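Local coordinates for STAS/SEC14 domain-containing protein (Shewanella loihica PV-4, PDB 2Q3L), which is of unknown function but has a SpoIIAA-like fold of the STAS/SEC14 class and may bind a ligand and associate with membranes, at residues Ala56-Thr61 with Lys86-Ile91; Leu96-Thr101 with Phe112-Asp117; Ala23-Gly28 with Ile60-Gly65. All blocks are in the same frame, centred on the assembly; numbering follows the deposited sequence.

Interaction 1 (Ala56-Thr61 with Lys86-Ile91)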
loop_
_atom_site.group_PDB
_atom_site.type_symbol
_atom_site.label_atom_id
_atom_site.label_comp_id
_atom_site.label_asym_id
_atom_site.label_seq_id
_atom_site.Cartn_x
_atom_site.Cartn_y
_atom_site.Cartn_z
ATOM N N ALA A 56 6.652 -14.365 20.841
ATOM C CA ALA A 56 5.541 -14.065 19.916
ATOM C C ALA A 56 5.212 -15.169 18.905
ATOM O O ALA A 56 6.054 -16.028 18.588
ATOM C CB ALA A 56 5.858 -12.779 19.139
ATOM N N LEU A 57 3.970 -15.140 18.444
ATOM C CA LEU A 57 3.474 -15.982 17.366
ATOM C C LEU A 57 3.037 -15.066 16.237
ATOM O O LEU A 57 2.320 -14.087 16.480
ATOM C CB LEU A 57 2.281 -16.830 17.831
ATOM C CG LEU A 57 1.591 -17.788 16.820
ATOM C CD1 LEU A 57 1.025 -18.984 17.460
ATOM C CD2 LEU A 57 0.491 -17.090 16.077
ATOM N N ILE A 58 3.438 -15.382 15.005
ATOM C CA ILE A 58 3.046 -14.583 13.822
ATOM C C ILE A 58 2.479 -15.568 12.818
ATOM O O ILE A 58 3.202 -16.450 12.346
ATOM C CB ILE A 58 4.227 -13.816 13.183
ATOM C CG1 ILE A 58 5.016 -13.049 14.250
ATOM C CG2 ILE A 58 3.740 -12.871 12.064
ATOM C CD1 ILE A 58 6.203 -12.350 13.724
ATOM N N ASP A 59 1.168 -15.460 12.586
ATOM C CA ASP A 59 0.442 -16.302 11.636
ATOM C C ASP A 59 0.491 -15.547 10.292
ATOM O O ASP A 59 -0.037 -14.429 10.141
ATOM C CB ASP A 59 -0.986 -16.577 12.159
ATOM C CG ASP A 59 -1.869 -17.362 11.160
ATOM O OD1 ASP A 59 -1.547 -17.438 9.963
ATOM O OD2 ASP A 59 -2.933 -17.867 11.572
ATOM N N ILE A 60 1.220 -16.144 9.357
ATOM C CA ILE A 60 1.328 -15.637 8.008
ATOM C C ILE A 60 0.617 -16.554 7.006
ATOM O O ILE A 60 0.872 -16.449 5.807
ATOM C CB ILE A 60 2.823 -15.424 7.584
ATOM C CG1 ILE A 60 3.611 -16.747 7.531
ATOM C CG2 ILE A 60 3.499 -14.442 8.548
ATOM C CD1 ILE A 60 5.060 -16.556 7.029
ATOM N N THR A 61 -0.296 -17.405 7.482
ATOM C CA THR A 61 -1.012 -18.330 6.602
ATOM C C THR A 61 -1.840 -17.624 5.498
ATOM O O THR A 61 -2.049 -18.187 4.413
ATOM C CB THR A 61 -1.976 -19.286 7.376
ATOM O OG1 THR A 61 -2.981 -18.526 8.089
ATOM C CG2 THR A 61 -1.215 -20.182 8.345
ATOM N N LYS A 86 12.792 -13.120 22.636
ATOM C CA LYS A 86 13.678 -14.293 22.727
ATOM C C LYS A 86 13.274 -15.386 21.769
ATOM O O LYS A 86 14.132 -16.093 21.271
ATOM C CB LYS A 86 13.766 -14.889 24.134
ATOM C CG LYS A 86 12.495 -15.267 24.795
ATOM C CD LYS A 86 12.837 -15.753 26.216
ATOM C CE LYS A 86 11.605 -15.938 27.037
ATOM N NZ LYS A 86 11.987 -16.447 28.394
ATOM N N ARG A 87 11.966 -15.570 21.554
ATOM C CA ARG A 87 11.485 -16.570 20.599
ATOM C C ARG A 87 10.335 -16.048 19.807
ATOM O O ARG A 87 9.465 -15.385 20.343
ATOM C CB ARG A 87 11.042 -17.888 21.268
ATOM C CG ARG A 87 12.133 -18.628 22.004
ATOM C CD ARG A 87 11.640 -20.032 22.466
ATOM N NE ARG A 87 10.730 -19.906 23.607
ATOM C CZ ARG A 87 11.136 -19.744 24.873
ATOM N NH1 ARG A 87 12.424 -19.698 25.157
ATOM N NH2 ARG A 87 10.254 -19.625 25.868
ATOM N N VAL A 88 10.341 -16.387 18.524
ATOM C CA VAL A 88 9.259 -16.083 17.612
ATOM C C VAL A 88 8.878 -17.332 16.781
ATOM O O VAL A 88 9.681 -17.897 16.029
ATOM C CB VAL A 88 9.604 -14.896 16.693
ATOM C CG1 VAL A 88 8.370 -14.463 15.908
ATOM C CG2 VAL A 88 10.114 -13.737 17.534
ATOM N N ALA A 89 7.630 -17.739 16.926
ATOM C CA ALA A 89 7.067 -18.860 16.174
ATOM C C ALA A 89 6.365 -18.326 14.939
ATOM O O ALA A 89 5.494 -17.510 15.070
ATOM C CB ALA A 89 6.050 -19.594 17.018
ATOM N N ILE A 90 6.733 -18.818 13.756
ATOM C CA ILE A 90 6.052 -18.456 12.542
ATOM C C ILE A 90 5.126 -19.580 12.109
ATOM O O ILE A 90 5.550 -20.687 11.967
ATOM C CB ILE A 90 7.036 -18.204 11.406
ATOM C CG1 ILE A 90 8.087 -17.157 11.835
ATOM C CG2 ILE A 90 6.304 -17.760 10.160
ATOM C CD1 ILE A 90 7.527 -15.853 12.236
ATOM N N ILE A 91 3.865 -19.267 11.878
ATOM C CA ILE A 91 2.877 -20.237 11.443
ATOM C C ILE A 91 2.526 -19.957 10.001
ATOM O O ILE A 91 2.011 -18.898 9.682
ATOM C CB ILE A 91 1.629 -20.184 12.324
ATOM C CG1 ILE A 91 2.040 -20.571 13.735
ATOM C CG2 ILE A 91 0.543 -21.157 11.818
ATOM C CD1 ILE A 91 0.909 -20.755 14.669
#
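Ala-56 opens a parallel pairing with Val-88: its N donates to Arg-87 O at 3.0 Å, and its O receives Ala-89 N. From here the bonds step regularly along the edge of Ala-56 to Ile-60, and Leu-57 CA adds a C-H...O contact with Ala-89 O. Leu-57 CD1 meets CD1 of Ile-91, which reaches back along its strand with CG1 beside the backbone N (chi1 -63°); at 3.3 Å this pair is too short for the methyl positions to be trusted in detail. On the other face Ile-58 has CG1 beside its backbone N (chi1 -49°), and its CD1 rests on Val-88 CG1 at 3.7 Å. Ile-90 lies alongside, its CD1 folded back against Ile-58 CB. In the backbone, Ile-58 N donates to Ala-89 O and Ile-58 O accepts from Ile-91 N. Asp-59 turns to the end of its own strand: OD1 takes Thr-61 N at 2.8 Å, closing an Asx turn, and Thr-61 OG1 on its syn side at 2.6 Å, two bonds that hold the carboxylate. Ile-60 N makes the last rung, to Ile-91 O at 2.9 Å, while Ile-60 CD1 reaches Ile-90 CG2 at 3.6 Å. Thr-61 CG2 runs beside Ile-91 CG2 as the chain turns away. Helix 118-125 packs on the face of Leu-57, Ala-89 and Ile-91 through Leu-122, Ala-121 and Lys-118. Helix 95-107 meets Ile-60 and Ile-90 on the opposite face, with strands 19-30 and 111-115 flanking this central pair, itself joined through helix 68-81 as a beta-alpha-beta unit.

Interaction 2 (Leu96-Thr101 with Phe112-Asp117)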
loop_
_atom_site.group_PDB
_atom_site.type_symbol
_atom_site.label_atom_id
_atom_site.label_comp_id
_atom_site.label_asym_id
_atom_site.label_seq_id
_atom_site.Cartn_x
_atom_site.Cartn_y
_atom_site.Cartn_z
ATOM N N LEU A 96 8.989 -22.927 1.224
ATOM C CA LEU A 96 9.510 -21.623 0.841
ATOM C C LEU A 96 9.342 -20.646 2.002
ATOM O O LEU A 96 10.234 -19.838 2.283
ATOM C CB LEU A 96 8.812 -21.189 -0.428
ATOM C CG LEU A 96 9.436 -20.192 -1.366
ATOM C CD1 LEU A 96 10.865 -20.465 -1.642
ATOM C CD2 LEU A 96 8.641 -20.264 -2.618
ATOM N N GLN A 97 8.221 -20.725 2.714
ATOM C CA GLN A 97 8.053 -19.881 3.903
ATOM C C GLN A 97 8.936 -20.363 5.051
ATOM O O GLN A 97 9.309 -19.551 5.927
ATOM C CB GLN A 97 6.590 -19.826 4.397
ATOM C CG GLN A 97 5.658 -18.976 3.557
ATOM C CD GLN A 97 4.264 -18.874 4.143
ATOM O OE1 GLN A 97 3.909 -19.567 5.065
ATOM N NE2 GLN A 97 3.481 -17.994 3.604
ATOM N N GLU A 98 9.202 -21.677 5.094
ATOM C CA GLU A 98 10.071 -22.247 6.118
ATOM C C GLU A 98 11.462 -21.701 5.871
ATOM O O GLU A 98 12.104 -21.181 6.758
ATOM C CB GLU A 98 10.091 -23.778 6.079
ATOM C CG GLU A 98 10.997 -24.363 7.180
ATOM C CD GLU A 98 11.113 -25.865 7.136
ATOM O OE1 GLU A 98 10.660 -26.489 6.145
ATOM O OE2 GLU A 98 11.663 -26.416 8.112
ATOM N N TRP A 99 11.897 -21.757 4.640
ATOM C CA TRP A 99 13.183 -21.221 4.257
ATOM C C TRP A 99 13.314 -19.734 4.605
ATOM O O TRP A 99 14.291 -19.342 5.204
ATOM C CB TRP A 99 13.420 -21.477 2.762
ATOM C CG TRP A 99 14.633 -20.844 2.272
ATOM C CD1 TRP A 99 15.891 -21.339 2.348
ATOM C CD2 TRP A 99 14.733 -19.573 1.632
ATOM N NE1 TRP A 99 16.772 -20.455 1.790
ATOM C CE2 TRP A 99 16.085 -19.357 1.351
ATOM C CE3 TRP A 99 13.805 -18.602 1.257
ATOM C CZ2 TRP A 99 16.537 -18.215 0.711
ATOM C CZ3 TRP A 99 14.255 -17.455 0.647
ATOM C CH2 TRP A 99 15.606 -17.269 0.377
ATOM N N ALA A 100 12.325 -18.927 4.263
ATOM C CA ALA A 100 12.327 -17.493 4.611
ATOM C C ALA A 100 12.388 -17.239 6.111
ATOM O O ALA A 100 12.875 -16.216 6.538
ATOM C CB ALA A 100 11.096 -16.799 4.042
ATOM N N THR A 101 11.855 -18.161 6.902
ATOM C CA THR A 101 11.890 -18.066 8.367
ATOM C C THR A 101 13.318 -18.315 8.867
ATOM O O THR A 101 13.765 -17.656 9.799
ATOM C CB THR A 101 10.883 -19.070 8.997
ATOM O OG1 THR A 101 9.554 -18.718 8.574
ATOM C CG2 THR A 101 10.911 -18.993 10.490
ATOM N N PHE A 112 13.824 -17.518 15.826
ATOM C CA PHE A 112 12.670 -17.668 14.946
ATOM C C PHE A 112 12.606 -19.138 14.515
ATOM O O PHE A 112 13.605 -19.675 14.065
ATOM C CB PHE A 112 12.846 -16.831 13.678
ATOM C CG PHE A 112 12.486 -15.376 13.839
ATOM C CD1 PHE A 112 13.192 -14.564 14.723
ATOM C CD2 PHE A 112 11.472 -14.834 13.096
ATOM C CE1 PHE A 112 12.876 -13.252 14.888
ATOM C CE2 PHE A 112 11.154 -13.497 13.230
ATOM C CZ PHE A 112 11.844 -12.709 14.149
ATOM N N LYS A 113 11.432 -19.758 14.624
ATOM C CA LYS A 113 11.229 -21.153 14.185
ATOM C C LYS A 113 9.868 -21.225 13.478
ATOM O O LYS A 113 8.895 -20.593 13.915
ATOM C CB LYS A 113 11.306 -22.135 15.373
ATOM C CG LYS A 113 11.306 -23.668 14.951
ATOM C CD LYS A 113 11.493 -24.518 16.201
ATOM C CE LYS A 113 11.208 -26.004 15.957
ATOM N NZ LYS A 113 11.939 -26.541 14.787
ATOM N N PHE A 114 9.833 -21.977 12.385
ATOM C CA PHE A 114 8.638 -22.157 11.536
ATOM C C PHE A 114 7.792 -23.391 11.910
ATOM O O PHE A 114 8.335 -24.453 12.158
ATOM C CB PHE A 114 9.094 -22.305 10.071
ATOM C CG PHE A 114 7.957 -22.510 9.068
ATOM C CD1 PHE A 114 7.266 -21.417 8.532
ATOM C CD2 PHE A 114 7.603 -23.778 8.645
ATOM C CE1 PHE A 114 6.240 -21.590 7.593
ATOM C CE2 PHE A 114 6.574 -23.964 7.697
ATOM C CZ PHE A 114 5.900 -22.857 7.170
ATOM N N PHE A 115 6.465 -23.227 11.912
ATOM C CA PHE A 115 5.498 -24.316 12.129
ATOM C C PHE A 115 4.318 -24.212 11.163
ATOM O O PHE A 115 4.047 -23.145 10.627
ATOM C CB PHE A 115 4.908 -24.225 13.530
ATOM C CG PHE A 115 5.936 -24.259 14.597
ATOM C CD1 PHE A 115 6.604 -23.099 14.956
ATOM C CD2 PHE A 115 6.264 -25.453 15.223
ATOM C CE1 PHE A 115 7.582 -23.138 15.910
ATOM C CE2 PHE A 115 7.220 -25.481 16.176
ATOM C CZ PHE A 115 7.883 -24.324 16.527
ATOM N N GLU A 116 3.642 -25.335 10.953
ATOM C CA GLU A 116 2.366 -25.421 10.254
ATOM C C GLU A 116 1.240 -25.639 11.276
ATOM O O GLU A 116 0.122 -25.259 11.029
ATOM C CB GLU A 116 2.379 -26.545 9.231
ATOM C CG GLU A 116 3.444 -26.308 8.163
ATOM C CD GLU A 116 3.304 -27.166 6.923
ATOM O OE1 GLU A 116 2.611 -28.202 6.970
ATOM O OE2 GLU A 116 3.902 -26.792 5.898
ATOM N N ASP A 117 1.541 -26.252 12.419
ATOM C CA ASP A 117 0.564 -26.482 13.484
ATOM C C ASP A 117 0.737 -25.502 14.694
ATOM O O ASP A 117 1.801 -25.448 15.309
ATOM C CB ASP A 117 0.699 -27.908 13.984
ATOM C CG ASP A 117 -0.349 -28.248 15.025
ATOM O OD1 ASP A 117 -1.535 -28.286 14.649
ATOM O OD2 ASP A 117 0.007 -28.455 16.207
#
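The Phe-114 ring lies against the helix backbone, one face laid over Glu-98: CA sits 3.6 Å above the ring plane, offset toward the rim, and CB makes a CH-pi contact 3.9 Å from the centroid. At the ring edge, in its plane, is Gln-97 OE1, whose amide stands 77° to the ring and accepts from Gln-93 N. Gln-97 CB and Thr-101 OG1 approach obliquely, the first 3.7 Å from Phe-114 CE1 and the second 3.5 Å from CD1. With CG opposite the backbone N (chi1 180°), Phe-114 leans its ring along the strand toward the C-terminal end and against Glu-98 and Gln-97. Beside it the extended Glu-98 chain runs its CG past Phe-114 CD2 at 3.7 Å, crossing the ring's side chain at about a right angle. Thr-101 fills the angle between ring and strand: its CG2 packs on Phe-114 N and CB, while its hydroxyl turns back to the helix and donates to Gln-97 O at 2.8 Å. This bond fixes the side chain's rotation, leaving the methyl toward the strand; the same carbonyl takes Thr-101 N from the other face of its plane. Farther along, Thr-101 O lies near Phe-112 CB, a looser touch at 4.1 Å. An alanine in place of Phe-114 is likely to leave Glu-98 CB and Gln-97 CB without their aromatic partner and to open a gap between helix and strand. Asn-105, a residue of the sodium site, accepts Phe-112 N through OD1. Beneath the contact Ile-90 touches both Thr-101 and Phe-114, so helix 95-107 runs nearly antiparallel to edge strand 111-115 and also covers part of its neighbour 85-91, while helix 118-125 packs on Phe-115 from the other side.

Interaction 3 (Ala23-Gly28 with Ile60-Gly65)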
loop_
_atom_site.group_PDB
_atom_site.type_symbol
_atom_site.label_atom_id
_atom_site.label_comp_id
_atom_site.label_asym_id
_atom_site.label_seq_id
_atom_site.Cartn_x
_atom_site.Cartn_y
_atom_site.Cartn_z
ATOM N N ALA A 23 0.561 -12.114 19.942
ATOM C CA ALA A 23 0.077 -12.774 18.734
ATOM C C ALA A 23 -0.177 -11.782 17.649
ATOM O O ALA A 23 -0.761 -10.710 17.888
ATOM C CB ALA A 23 -1.217 -13.556 19.018
ATOM N N PHE A 24 0.261 -12.150 16.454
ATOM C CA PHE A 24 0.035 -11.367 15.254
ATOM C C PHE A 24 -0.562 -12.277 14.215
ATOM O O PHE A 24 -0.267 -13.478 14.157
ATOM C CB PHE A 24 1.343 -10.863 14.647
ATOM C CG PHE A 24 2.172 -10.032 15.569
ATOM C CD1 PHE A 24 3.002 -10.632 16.476
ATOM C CD2 PHE A 24 2.159 -8.640 15.470
ATOM C CE1 PHE A 24 3.777 -9.871 17.313
ATOM C CE2 PHE A 24 2.941 -7.858 16.298
ATOM C CZ PHE A 24 3.749 -8.477 17.223
ATOM N N LYS A 25 -1.374 -11.686 13.359
ATOM C CA LYS A 25 -1.916 -12.386 12.223
ATOM C C LYS A 25 -1.913 -11.373 11.099
ATOM O O LYS A 25 -2.643 -10.379 11.145
ATOM C CB LYS A 25 -3.318 -12.956 12.443
ATOM C CG LYS A 25 -3.748 -13.730 11.203
ATOM C CD LYS A 25 -5.127 -14.267 11.235
ATOM C CE LYS A 25 -5.303 -15.147 9.972
ATOM N NZ LYS A 25 -6.622 -15.704 9.898
ATOM N N ALA A 26 -1.082 -11.651 10.099
ATOM C CA ALA A 26 -0.873 -10.790 8.956
ATOM C C ALA A 26 -1.660 -11.346 7.760
ATOM O O ALA A 26 -1.487 -12.506 7.364
ATOM C CB ALA A 26 0.580 -10.735 8.651
ATOM N N VAL A 27 -2.521 -10.500 7.194
ATOM C CA VAL A 27 -3.417 -10.918 6.120
ATOM C C VAL A 27 -3.346 -10.037 4.880
ATOM O O VAL A 27 -3.367 -8.825 4.964
ATOM C CB VAL A 27 -4.872 -10.875 6.622
ATOM C CG1 VAL A 27 -5.828 -11.288 5.519
ATOM C CG2 VAL A 27 -5.028 -11.764 7.860
ATOM N N GLY A 28 -3.284 -10.670 3.723
ATOM C CA GLY A 28 -3.302 -9.956 2.446
ATOM C C GLY A 28 -2.014 -9.238 2.153
ATOM O O GLY A 28 -0.958 -9.718 2.513
ATOM N N ILE A 60 1.220 -16.144 9.357
ATOM C CA ILE A 60 1.328 -15.637 8.008
ATOM C C ILE A 60 0.617 -16.554 7.006
ATOM O O ILE A 60 0.872 -16.449 5.807
ATOM C CB ILE A 60 2.823 -15.424 7.584
ATOM C CG1 ILE A 60 3.611 -16.747 7.531
ATOM C CG2 ILE A 60 3.499 -14.442 8.548
ATOM C CD1 ILE A 60 5.060 -16.556 7.029
ATOM N N THR A 61 -0.296 -17.405 7.482
ATOM C CA THR A 61 -1.012 -18.330 6.602
ATOM C C THR A 61 -1.840 -17.624 5.498
ATOM O O THR A 61 -2.049 -18.187 4.413
ATOM C CB THR A 61 -1.976 -19.286 7.376
ATOM O OG1 THR A 61 -2.981 -18.526 8.089
ATOM C CG2 THR A 61 -1.215 -20.182 8.345
ATOM N N GLU A 62 -2.319 -16.413 5.776
ATOM C CA GLU A 62 -3.147 -15.671 4.818
ATOM C C GLU A 62 -2.448 -14.388 4.337
ATOM O O GLU A 62 -3.089 -13.482 3.813
ATOM C CB GLU A 62 -4.499 -15.360 5.457
ATOM C CG GLU A 62 -5.353 -16.577 5.762
ATOM C CD GLU A 62 -6.540 -16.213 6.644
ATOM O OE1 GLU A 62 -6.907 -15.022 6.689
ATOM O OE2 GLU A 62 -7.105 -17.113 7.310
ATOM N N LEU A 63 -1.126 -14.337 4.517
ATOM C CA LEU A 63 -0.305 -13.230 4.075
ATOM C C LEU A 63 0.067 -13.356 2.619
ATOM O O LEU A 63 0.627 -14.356 2.230
ATOM C CB LEU A 63 0.989 -13.195 4.883
ATOM C CG LEU A 63 1.957 -12.039 4.578
ATOM C CD1 LEU A 63 1.288 -10.679 4.754
ATOM C CD2 LEU A 63 3.182 -12.136 5.406
ATOM N N ASP A 64 -0.212 -12.330 1.820
ATOM C CA ASP A 64 0.190 -12.289 0.423
ATOM C C ASP A 64 1.563 -11.600 0.339
ATOM O O ASP A 64 2.449 -12.091 -0.305
ATOM C CB ASP A 64 -0.853 -11.563 -0.434
ATOM C CG ASP A 64 -2.240 -12.275 -0.453
ATOM O OD1 ASP A 64 -2.319 -13.524 -0.283
ATOM O OD2 ASP A 64 -3.264 -11.578 -0.694
ATOM N N GLY A 65 1.760 -10.482 1.020
ATOM C CA GLY A 65 3.054 -9.786 0.958
ATOM C C GLY A 65 3.030 -8.428 1.628
ATOM O O GLY A 65 2.077 -8.073 2.296
HETATM O O HOH W 1 -2.091 -14.878 8.247
#
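Gly-28 and Glu-62 make the tight end of this contact, with Gly-28 N pointing almost straight at Glu-62 O (2.8 Å, 177°). Gly-28 O then accepts twice, from Asp-64 N at 2.8 Å and Gly-65 N at 3.2 Å, both arriving above the same face of its carbonyl plane. The positive phi of Gly-28, 73°, suits a residue without a side chain. Leu-63 packs here too, its CD1 3.3 Å from Gly-28 O and 4.0 Å from Ala-26 CB. Val-27 is buried beside the Glu-62 chain, with Met-2 of the second subunit packed on it. Toward solvent the strands part at the type I turn from Ile-60 to Leu-63. A water bridges the split, held by Ala-26 O at 2.6 Å and by Glu-62 N at 2.9 Å. The fully extended Lys-25 chain brings NZ 3.0 Å from Glu-62 OE2, a salt bridge with a weak hydrogen bond. Leu-63 borders a bound methylpentanediol, probably a crystallisation additive, although such molecules can settle in pockets. Parallel neighbours joined through helix 32-45 form a beta-alpha-beta unit of the SpoIIAA-like sheet, interrupted here by the turn within strand 54-66.

How the interactions relate
Strand 54-66 is common to interactions 1 and 3, which share Ile-60 and Thr-61: its regular part pairs with strand 85-91 in interaction 1, and past the corner it rejoins strand 19-30 in interaction 3. Both are partly buried. Interaction 1 is the more central, with six of its eleven touching residues buried, and combines an unbroken backbone ladder with aliphatic packing on both faces. Interaction 3 mixes backbone bonds with water and a charged pair at its solvent side. Interaction 2 is a surface contact of helix on strand, carried by an aromatic ring and aliphatic groups. Ile-90 links it to interaction 1, pairing through its backbone with Lys-113 and Phe-115.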